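Local atomic coordinates of bacterial regulatory proteins, tetR family (Corynebacterium glutamicum, PDB entry 3AQT), a protein that binds resorcinol and, as a TetR-family transcriptional repressor, probably recognises DNA through a helix-turn-helix motif and responds to this inducer. Residues R174-T187 with M217-I231. Sequence-based numbering, arbitrary orientation.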
ATOM      1  N   ARG B 174      -6.886  -9.520  23.707  1.00 37.47           N
ATOM      2  CA  ARG B 174      -6.995 -10.386  22.537  1.00 35.99           C
ATOM      3  C   ARG B 174      -5.874 -10.105  21.533  1.00 36.03           C
ATOM      4  O   ARG B 174      -5.392 -11.013  20.866  1.00 37.13           O
ATOM      5  CB  ARG B 174      -8.341 -10.168  21.850  1.00 35.83           C
ATOM      6  CG  ARG B 174      -8.700 -11.213  20.803  1.00 35.49           C
ATOM      7  CD  ARG B 174      -8.973 -12.556  21.449  1.00 33.74           C
ATOM      8  NE  ARG B 174      -9.756 -13.442  20.591  1.00 33.47           N
ATOM      9  CZ  ARG B 174      -9.350 -14.646  20.195  1.00 33.66           C
ATOM     10  NH1 ARG B 174      -8.163 -15.107  20.572  1.00 31.71           N
ATOM     11  NH2 ARG B 174     -10.143 -15.403  19.449  1.00 33.67           N
ATOM     12  N   PHE B 175      -5.465  -8.844  21.431  1.00 35.94           N
ATOM     13  CA  PHE B 175      -4.417  -8.453  20.499  1.00 36.95           C
ATOM     14  C   PHE B 175      -3.178  -7.916  21.200  1.00 39.66           C
ATOM     15  O   PHE B 175      -3.244  -7.455  22.342  1.00 41.96           O
ATOM     16  CB  PHE B 175      -4.902  -7.346  19.549  1.00 34.39           C
ATOM     17  CG  PHE B 175      -6.115  -7.698  18.741  1.00 30.92           C
ATOM     18  CD1 PHE B 175      -6.336  -8.991  18.305  1.00 28.72           C
ATOM     19  CD2 PHE B 175      -7.019  -6.709  18.380  1.00 30.99           C
ATOM     20  CE1 PHE B 175      -7.448  -9.296  17.519  1.00 30.28           C
ATOM     21  CE2 PHE B 175      -8.130  -6.999  17.596  1.00 30.82           C
ATOM     22  CZ  PHE B 175      -8.346  -8.294  17.165  1.00 30.19           C
ATOM     23  N   THR B 176      -2.053  -7.967  20.491  1.00 40.57           N
ATOM     24  CA  THR B 176      -0.791  -7.430  20.981  1.00 42.21           C
ATOM     25  C   THR B 176      -0.367  -6.440  19.904  1.00 41.89           C
ATOM     26  O   THR B 176      -0.066  -6.837  18.780  1.00 42.61           O
ATOM     27  CB  THR B 176       0.287  -8.519  21.114  1.00 44.62           C
ATOM     28  OG1 THR B 176      -0.096  -9.447  22.135  1.00 47.68           O
ATOM     29  CG2 THR B 176       1.635  -7.895  21.473  1.00 43.70           C
ATOM     30  N   ILE B 177      -0.356  -5.158  20.245  1.00 41.61           N
ATOM     31  CA  ILE B 177      -0.003  -4.119  19.287  1.00 42.19           C
ATOM     32  C   ILE B 177       0.843  -3.054  19.957  1.00 43.95           C
ATOM     33  O   ILE B 177       0.468  -2.534  21.005  1.00 46.63           O
ATOM     34  CB  ILE B 177      -1.278  -3.440  18.733  1.00 41.51           C
ATOM     35  CG1 ILE B 177      -2.174  -4.472  18.054  1.00 40.72           C
ATOM     36  CG2 ILE B 177      -0.909  -2.325  17.772  1.00 39.86           C
ATOM     37  CD1 ILE B 177      -3.608  -4.011  17.795  1.00 47.18           C
ATOM     38  N   GLU B 178       1.970  -2.704  19.343  1.00 46.06           N
ATOM     39  CA  GLU B 178       2.853  -1.692  19.919  1.00 47.60           C
ATOM     40  C   GLU B 178       2.463  -0.278  19.508  1.00 47.22           C
ATOM     41  O   GLU B 178       2.629   0.666  20.280  1.00 47.41           O
ATOM     42  CB  GLU B 178       4.296  -1.966  19.512  1.00 50.74           C
ATOM     43  CG  GLU B 178       4.814  -3.301  20.010  1.00 58.07           C
ATOM     44  CD  GLU B 178       6.097  -3.714  19.329  1.00 62.55           C
ATOM     45  OE1 GLU B 178       6.057  -4.004  18.115  1.00 67.76           O
ATOM     46  OE2 GLU B 178       7.147  -3.743  19.999  1.00 64.29           O
ATOM     47  N   ASP B 179       1.955  -0.129  18.288  1.00 46.17           N
ATOM     48  CA  ASP B 179       1.539   1.182  17.806  1.00 44.85           C
ATOM     49  C   ASP B 179       0.213   1.055  17.059  1.00 43.43           C
ATOM     50  O   ASP B 179       0.138   0.467  15.978  1.00 41.07           O
ATOM     51  CB  ASP B 179       2.604   1.780  16.893  1.00 47.81           C
ATOM     52  CG  ASP B 179       2.293   3.216  16.506  1.00 49.89           C
ATOM     53  OD1 ASP B 179       1.150   3.485  16.083  1.00 49.28           O
ATOM     54  OD2 ASP B 179       3.195   4.077  16.619  1.00 51.73           O
ATOM     55  N   LEU B 180      -0.826   1.629  17.651  1.00 42.20           N
ATOM     56  CA  LEU B 180      -2.176   1.583  17.120  1.00 41.69           C
ATOM     57  C   LEU B 180      -2.373   2.216  15.741  1.00 41.50           C
ATOM     58  O   LEU B 180      -3.105   1.677  14.904  1.00 42.16           O
ATOM     59  CB  LEU B 180      -3.109   2.227  18.134  1.00 43.25           C
ATOM     60  CG  LEU B 180      -4.503   1.640  18.316  1.00 44.84           C
ATOM     61  CD1 LEU B 180      -4.469   0.119  18.301  1.00 44.68           C
ATOM     62  CD2 LEU B 180      -5.046   2.153  19.639  1.00 46.40           C
ATOM     63  N   ASP B 181      -1.740   3.361  15.505  1.00 39.36           N
ATOM     64  CA  ASP B 181      -1.865   4.023  14.215  1.00 38.92           C
ATOM     65  C   ASP B 181      -1.156   3.214  13.143  1.00 38.14           C
ATOM     66  O   ASP B 181      -1.630   3.116  12.006  1.00 36.86           O
ATOM     67  CB  ASP B 181      -1.292   5.439  14.275  1.00 41.05           C
ATOM     68  CG  ASP B 181      -2.056   6.336  15.240  1.00 45.24           C
ATOM     69  OD1 ASP B 181      -3.300   6.223  15.322  1.00 45.67           O
ATOM     70  OD2 ASP B 181      -1.416   7.167  15.914  1.00 49.33           O
ATOM     71  N   LEU B 182      -0.026   2.621  13.510  1.00 37.48           N
ATOM     72  CA  LEU B 182       0.739   1.806  12.585  1.00 35.81           C
ATOM     73  C   LEU B 182      -0.076   0.592  12.155  1.00 36.61           C
ATOM     74  O   LEU B 182      -0.156   0.278  10.972  1.00 36.92           O
ATOM     75  CB  LEU B 182       2.040   1.336  13.235  1.00 36.80           C
ATOM     76  CG  LEU B 182       2.855   0.397  12.336  1.00 39.96           C
ATOM     77  CD1 LEU B 182       3.440   1.204  11.181  1.00 39.69           C
ATOM     78  CD2 LEU B 182       3.965  -0.283  13.126  1.00 38.55           C
ATOM     79  N   ALA B 183      -0.689  -0.090  13.117  1.00 36.07           N
ATOM     80  CA  ALA B 183      -1.480  -1.270  12.798  1.00 36.63           C
ATOM     81  C   ALA B 183      -2.639  -0.907  11.891  1.00 36.15           C
ATOM     82  O   ALA B 183      -2.989  -1.656  10.984  1.00 36.49           O
ATOM     83  CB  ALA B 183      -1.995  -1.925  14.073  1.00 37.35           C
ATOM     84  N   THR B 184      -3.242   0.245  12.128  1.00 36.36           N
ATOM     85  CA  THR B 184      -4.362   0.659  11.296  1.00 38.27           C
ATOM     86  C   THR B 184      -3.914   0.949   9.862  1.00 37.77           C
ATOM     87  O   THR B 184      -4.504   0.453   8.903  1.00 38.75           O
ATOM     88  CB  THR B 184      -5.052   1.921  11.876  1.00 39.10           C
ATOM     89  OG1 THR B 184      -5.583   1.610  13.171  1.00 40.91           O
ATOM     90  CG2 THR B 184      -6.188   2.384  10.961  1.00 37.79           C
ATOM     91  N   THR B 185      -2.862   1.743   9.716  1.00 37.09           N
ATOM     92  CA  THR B 185      -2.394   2.085   8.387  1.00 38.21           C
ATOM     93  C   THR B 185      -1.816   0.887   7.629  1.00 38.50           C
ATOM     94  O   THR B 185      -1.998   0.776   6.415  1.00 37.93           O
ATOM     95  CB  THR B 185      -1.366   3.238   8.439  1.00 38.48           C
ATOM     96  OG1 THR B 185      -1.168   3.749   7.118  1.00 41.21           O
ATOM     97  CG2 THR B 185      -0.039   2.766   9.007  1.00 37.38           C
ATOM     98  N   CYS B 186      -1.142  -0.019   8.336  1.00 37.93           N
ATOM     99  CA  CYS B 186      -0.569  -1.197   7.687  1.00 39.36           C
ATOM    100  C   CYS B 186      -1.658  -2.150   7.218  1.00 39.32           C
ATOM    101  O   CYS B 186      -1.524  -2.805   6.179  1.00 39.09           O
ATOM    102  CB  CYS B 186       0.382  -1.932   8.635  1.00 40.43           C
ATOM    103  SG  CYS B 186       1.966  -1.096   8.846  1.00 45.64           S
ATOM    104  N   THR B 187      -2.733  -2.227   7.994  1.00 37.75           N
ATOM    105  CA  THR B 187      -3.856  -3.087   7.655  1.00 36.76           C
ATOM    106  C   THR B 187      -4.394  -2.688   6.280  1.00 36.08           C
ATOM    107  O   THR B 187      -4.577  -3.531   5.408  1.00 37.62           O
ATOM    108  CB  THR B 187      -4.980  -2.963   8.709  1.00 36.93           C
ATOM    109  OG1 THR B 187      -4.484  -3.399   9.978  1.00 38.10           O
ATOM    110  CG2 THR B 187      -6.176  -3.808   8.326  1.00 36.37           C
HETATM  111  N   MSE B 217      -3.784 -10.796   8.902  1.00 35.90           N
HETATM  112  CA  MSE B 217      -3.940  -9.557   9.653  1.00 37.62           C
HETATM  113  C   MSE B 217      -4.119  -9.872  11.132  1.00 38.04           C
HETATM  114  O   MSE B 217      -3.656  -9.112  11.995  1.00 38.06           O
HETATM  115  CB  MSE B 217      -5.122  -8.734   9.125  1.00 41.05           C
HETATM  116  CG  MSE B 217      -4.913  -8.142   7.725  1.00 47.84           C
HETATM  117 SE   MSE B 217      -3.222  -7.174   7.481  1.00 58.45          SE
HETATM  118  CE  MSE B 217      -3.364  -5.956   8.960  1.00 55.84           C
ATOM    119  N   LEU B 218      -4.773 -10.999  11.424  1.00 35.93           N
ATOM    120  CA  LEU B 218      -4.978 -11.414  12.807  1.00 34.71           C
ATOM    121  C   LEU B 218      -3.635 -11.760  13.413  1.00 34.10           C
ATOM    122  O   LEU B 218      -3.357 -11.427  14.562  1.00 33.80           O
ATOM    123  CB  LEU B 218      -5.918 -12.624  12.898  1.00 34.32           C
ATOM    124  CG  LEU B 218      -7.412 -12.310  12.762  1.00 34.87           C
ATOM    125  CD1 LEU B 218      -8.239 -13.568  12.906  1.00 34.59           C
ATOM    126  CD2 LEU B 218      -7.806 -11.309  13.832  1.00 35.95           C
ATOM    127  N   ARG B 219      -2.791 -12.433  12.642  1.00 34.95           N
ATOM    128  CA  ARG B 219      -1.476 -12.775  13.158  1.00 35.91           C
ATOM    129  C   ARG B 219      -0.673 -11.494  13.377  1.00 36.77           C
ATOM    130  O   ARG B 219       0.042 -11.353  14.369  1.00 35.51           O
ATOM    131  CB  ARG B 219      -0.756 -13.720  12.195  1.00 36.53           C
ATOM    132  CG  ARG B 219      -1.285 -15.143  12.258  1.00 40.16           C
ATOM    133  CD  ARG B 219      -0.386 -16.110  11.523  1.00 41.80           C
ATOM    134  NE  ARG B 219      -0.700 -16.158  10.104  1.00 47.26           N
ATOM    135  CZ  ARG B 219      -1.542 -17.028   9.559  1.00 48.09           C
ATOM    136  NH1 ARG B 219      -2.146 -17.930  10.320  1.00 47.75           N
ATOM    137  NH2 ARG B 219      -1.785 -16.981   8.255  1.00 49.75           N
HETATM  138  N   MSE B 220      -0.821 -10.542  12.463  1.00 37.94           N
HETATM  139  CA  MSE B 220      -0.111  -9.283  12.585  1.00 40.35           C
HETATM  140  C   MSE B 220      -0.439  -8.565  13.883  1.00 39.45           C
HETATM  141  O   MSE B 220       0.407  -7.856  14.420  1.00 38.70           O
HETATM  142  CB  MSE B 220      -0.431  -8.363  11.410  1.00 46.45           C
HETATM  143  CG  MSE B 220       0.397  -7.090  11.435  1.00 53.25           C
HETATM  144 SE   MSE B 220      -0.132  -5.806  10.116  1.00 65.81          SE
HETATM  145  CE  MSE B 220      -1.435  -4.868  11.210  1.00 61.99           C
ATOM    146  N   VAL B 221      -1.661  -8.735  14.391  1.00 39.54           N
ATOM    147  CA  VAL B 221      -2.028  -8.079  15.642  1.00 40.33           C
ATOM    148  C   VAL B 221      -1.892  -8.937  16.908  1.00 42.22           C
ATOM    149  O   VAL B 221      -2.460  -8.609  17.958  1.00 41.70           O
ATOM    150  CB  VAL B 221      -3.448  -7.446  15.578  1.00 40.07           C
ATOM    151  CG1 VAL B 221      -3.407  -6.221  14.675  1.00 39.79           C
ATOM    152  CG2 VAL B 221      -4.473  -8.450  15.077  1.00 38.57           C
ATOM    153  N   GLY B 222      -1.139 -10.031  16.808  1.00 42.07           N
ATOM    154  CA  GLY B 222      -0.880 -10.850  17.978  1.00 43.29           C
ATOM    155  C   GLY B 222      -1.691 -12.093  18.265  1.00 43.66           C
ATOM    156  O   GLY B 222      -1.728 -12.552  19.405  1.00 46.10           O
ATOM    157  N   VAL B 223      -2.332 -12.646  17.250  1.00 43.30           N
ATOM    158  CA  VAL B 223      -3.127 -13.843  17.432  1.00 43.10           C
ATOM    159  C   VAL B 223      -2.308 -15.059  17.009  1.00 44.59           C
ATOM    160  O   VAL B 223      -1.683 -15.054  15.948  1.00 45.46           O
ATOM    161  CB  VAL B 223      -4.423 -13.766  16.585  1.00 41.93           C
ATOM    162  CG1 VAL B 223      -5.209 -15.064  16.689  1.00 41.15           C
ATOM    163  CG2 VAL B 223      -5.272 -12.604  17.057  1.00 39.89           C
ATOM    164  N   GLN B 224      -2.301 -16.087  17.854  1.00 45.36           N
ATOM    165  CA  GLN B 224      -1.581 -17.328  17.588  1.00 46.95           C
ATOM    166  C   GLN B 224      -1.827 -17.769  16.144  1.00 45.72           C
ATOM    167  O   GLN B 224      -2.960 -17.774  15.663  1.00 44.51           O
ATOM    168  CB  GLN B 224      -2.041 -18.411  18.584  1.00 51.75           C
ATOM    169  CG  GLN B 224      -1.964 -19.871  18.096  1.00 58.99           C
ATOM    170  CD  GLN B 224      -0.544 -20.431  18.054  1.00 64.01           C
ATOM    171  OE1 GLN B 224       0.265 -20.053  17.204  1.00 68.92           O
ATOM    172  NE2 GLN B 224      -0.239 -21.338  18.978  1.00 65.83           N
ATOM    173  N   ALA B 225      -0.748 -18.135  15.463  1.00 44.71           N
ATOM    174  CA  ALA B 225      -0.798 -18.551  14.070  1.00 45.33           C
ATOM    175  C   ALA B 225      -1.921 -19.508  13.716  1.00 45.81           C
ATOM    176  O   ALA B 225      -2.672 -19.260  12.768  1.00 45.70           O
ATOM    177  CB  ALA B 225       0.534 -19.155  13.678  1.00 46.33           C
ATOM    178  N   ALA B 226      -2.042 -20.603  14.465  1.00 46.55           N
ATOM    179  CA  ALA B 226      -3.080 -21.599  14.184  1.00 45.76           C
ATOM    180  C   ALA B 226      -4.491 -21.122  14.511  1.00 46.34           C
ATOM    181  O   ALA B 226      -5.452 -21.453  13.804  1.00 46.48           O
ATOM    182  CB  ALA B 226      -2.789 -22.886  14.935  1.00 46.28           C
ATOM    183  N   GLU B 227      -4.627 -20.348  15.582  1.00 44.54           N
ATOM    184  CA  GLU B 227      -5.945 -19.869  15.957  1.00 44.80           C
ATOM    185  C   GLU B 227      -6.500 -18.897  14.915  1.00 44.36           C
ATOM    186  O   GLU B 227      -7.688 -18.951  14.575  1.00 43.60           O
ATOM    187  CB  GLU B 227      -5.886 -19.212  17.335  1.00 46.26           C
ATOM    188  CG  GLU B 227      -7.201 -18.625  17.790  1.00 49.71           C
ATOM    189  CD  GLU B 227      -7.183 -18.238  19.256  1.00 53.11           C
ATOM    190  OE1 GLU B 227      -6.078 -17.989  19.789  1.00 52.51           O
ATOM    191  OE2 GLU B 227      -8.273 -18.171  19.867  1.00 54.40           O
ATOM    192  N   ALA B 228      -5.628 -18.036  14.392  1.00 42.68           N
ATOM    193  CA  ALA B 228      -6.004 -17.040  13.388  1.00 42.26           C
ATOM    194  C   ALA B 228      -6.802 -17.623  12.227  1.00 42.15           C
ATOM    195  O   ALA B 228      -7.868 -17.122  11.881  1.00 42.62           O
ATOM    196  CB  ALA B 228      -4.757 -16.342  12.855  1.00 40.50           C
ATOM    197  N   ARG B 229      -6.274 -18.677  11.622  1.00 42.75           N
ATOM    198  CA  ARG B 229      -6.931 -19.326  10.498  1.00 44.39           C
ATOM    199  C   ARG B 229      -8.353 -19.748  10.877  1.00 44.66           C
ATOM    200  O   ARG B 229      -9.310 -19.502  10.142  1.00 43.62           O
ATOM    201  CB  ARG B 229      -6.100 -20.540  10.063  1.00 47.31           C
ATOM    202  CG  ARG B 229      -6.695 -21.358   8.931  1.00 51.58           C
ATOM    203  CD  ARG B 229      -6.851 -20.535   7.664  1.00 57.79           C
ATOM    204  NE  ARG B 229      -7.762 -21.175   6.718  1.00 63.12           N
ATOM    205  CZ  ARG B 229      -8.062 -20.681   5.521  1.00 66.08           C
ATOM    206  NH1 ARG B 229      -7.520 -19.538   5.120  1.00 69.00           N
ATOM    207  NH2 ARG B 229      -8.909 -21.325   4.725  1.00 66.43           N
ATOM    208  N   GLU B 230      -8.487 -20.381  12.035  1.00 45.57           N
ATOM    209  CA  GLU B 230      -9.790 -20.834  12.504  1.00 45.35           C
ATOM    210  C   GLU B 230     -10.771 -19.679  12.647  1.00 44.01           C
ATOM    211  O   GLU B 230     -11.926 -19.771  12.225  1.00 43.17           O
ATOM    212  CB  GLU B 230      -9.645 -21.554  13.849  1.00 46.31           C
ATOM    213  CG  GLU B 230     -10.958 -21.782  14.579  1.00 49.32           C
ATOM    214  CD  GLU B 230     -11.180 -20.817  15.737  1.00 50.46           C
ATOM    215  OE1 GLU B 230     -10.253 -20.654  16.563  1.00 51.26           O
ATOM    216  OE2 GLU B 230     -12.285 -20.235  15.826  1.00 49.90           O
ATOM    217  N   ILE B 231     -10.315 -18.592  13.257  1.00 41.82           N
ATOM    218  CA  ILE B 231     -11.178 -17.440  13.449  1.00 42.27           C
ATOM    219  C   ILE B 231     -11.614 -16.840  12.114  1.00 42.48           C
ATOM    220  O   ILE B 231     -12.753 -16.414  11.964  1.00 43.18           O
ATOM    221  CB  ILE B 231     -10.477 -16.361  14.278  1.00 43.06           C
ATOM    222  CG1 ILE B 231     -10.130 -16.924  15.655  1.00 43.76           C
ATOM    223  CG2 ILE B 231     -11.380 -15.144  14.404  1.00 42.52           C
ATOM    224  CD1 ILE B 231     -11.036 -16.590  16.845  1.00 47.18           C
TER
HETATM  225  O   HOH W   1      -1.961 -11.557  21.975  1.00 42.13           O
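Gly-222, at positive phi (97°), lets the two backbones close to 4.6 Å between its CA and the CA of Thr-176, with no side chain between them. As the C-prime residue of a Schellman motif, Gly-222 illustrates how a helix end can receive a passing loop: Val-223 N returns to Leu-218 O and Gly-222 N to Arg-219 O, while Val-221 O accepts the one direct backbone bond between the segments, from Thr-176 N at 2.6 Å. A water joins Thr-176 OG1 to Gly-222 O, to which it donates.

Val-221 lies alongside Phe-175 and Ile-177, one methyl branch to each. Its CG2 lies over one face of the Phe-175 ring, a CH-pi contact 4.0 Å from the centroid and offset toward the rim; CG1, on the other branch, meets Ile-177 CD1. Val-223 CG2 reaches the edge of the same ring.

Farther along, Arg-174 bends at chi2 (69°) and comes to Glu-227 from the opposite direction, the guanidinium and carboxylate planes turned 56° apart. Glu-227 OE2 takes a salt-bridge bond from Arg-174 NH1 at 3.1 Å, near the guanidinium plane but well above that of the carboxylate, and a weak one from Arg-174 NH2, whose stronger partner is Asp-118, so that the arginine links two acids.

Toward the resorcinol pocket, the selenomethionine methyls of Met-217 and Met-220 converge on Thr-187, whose OG1 bonds to Ala-183 O. The contact thus ties the loop entering helix 180-199 to the end of helix 209-220 and to helix 225-231, with helix 159-171 touching Phe-175 and Val-221 through Leu-166, and helix 119-134 packing on Phe-175, Thr-187 and Met-217.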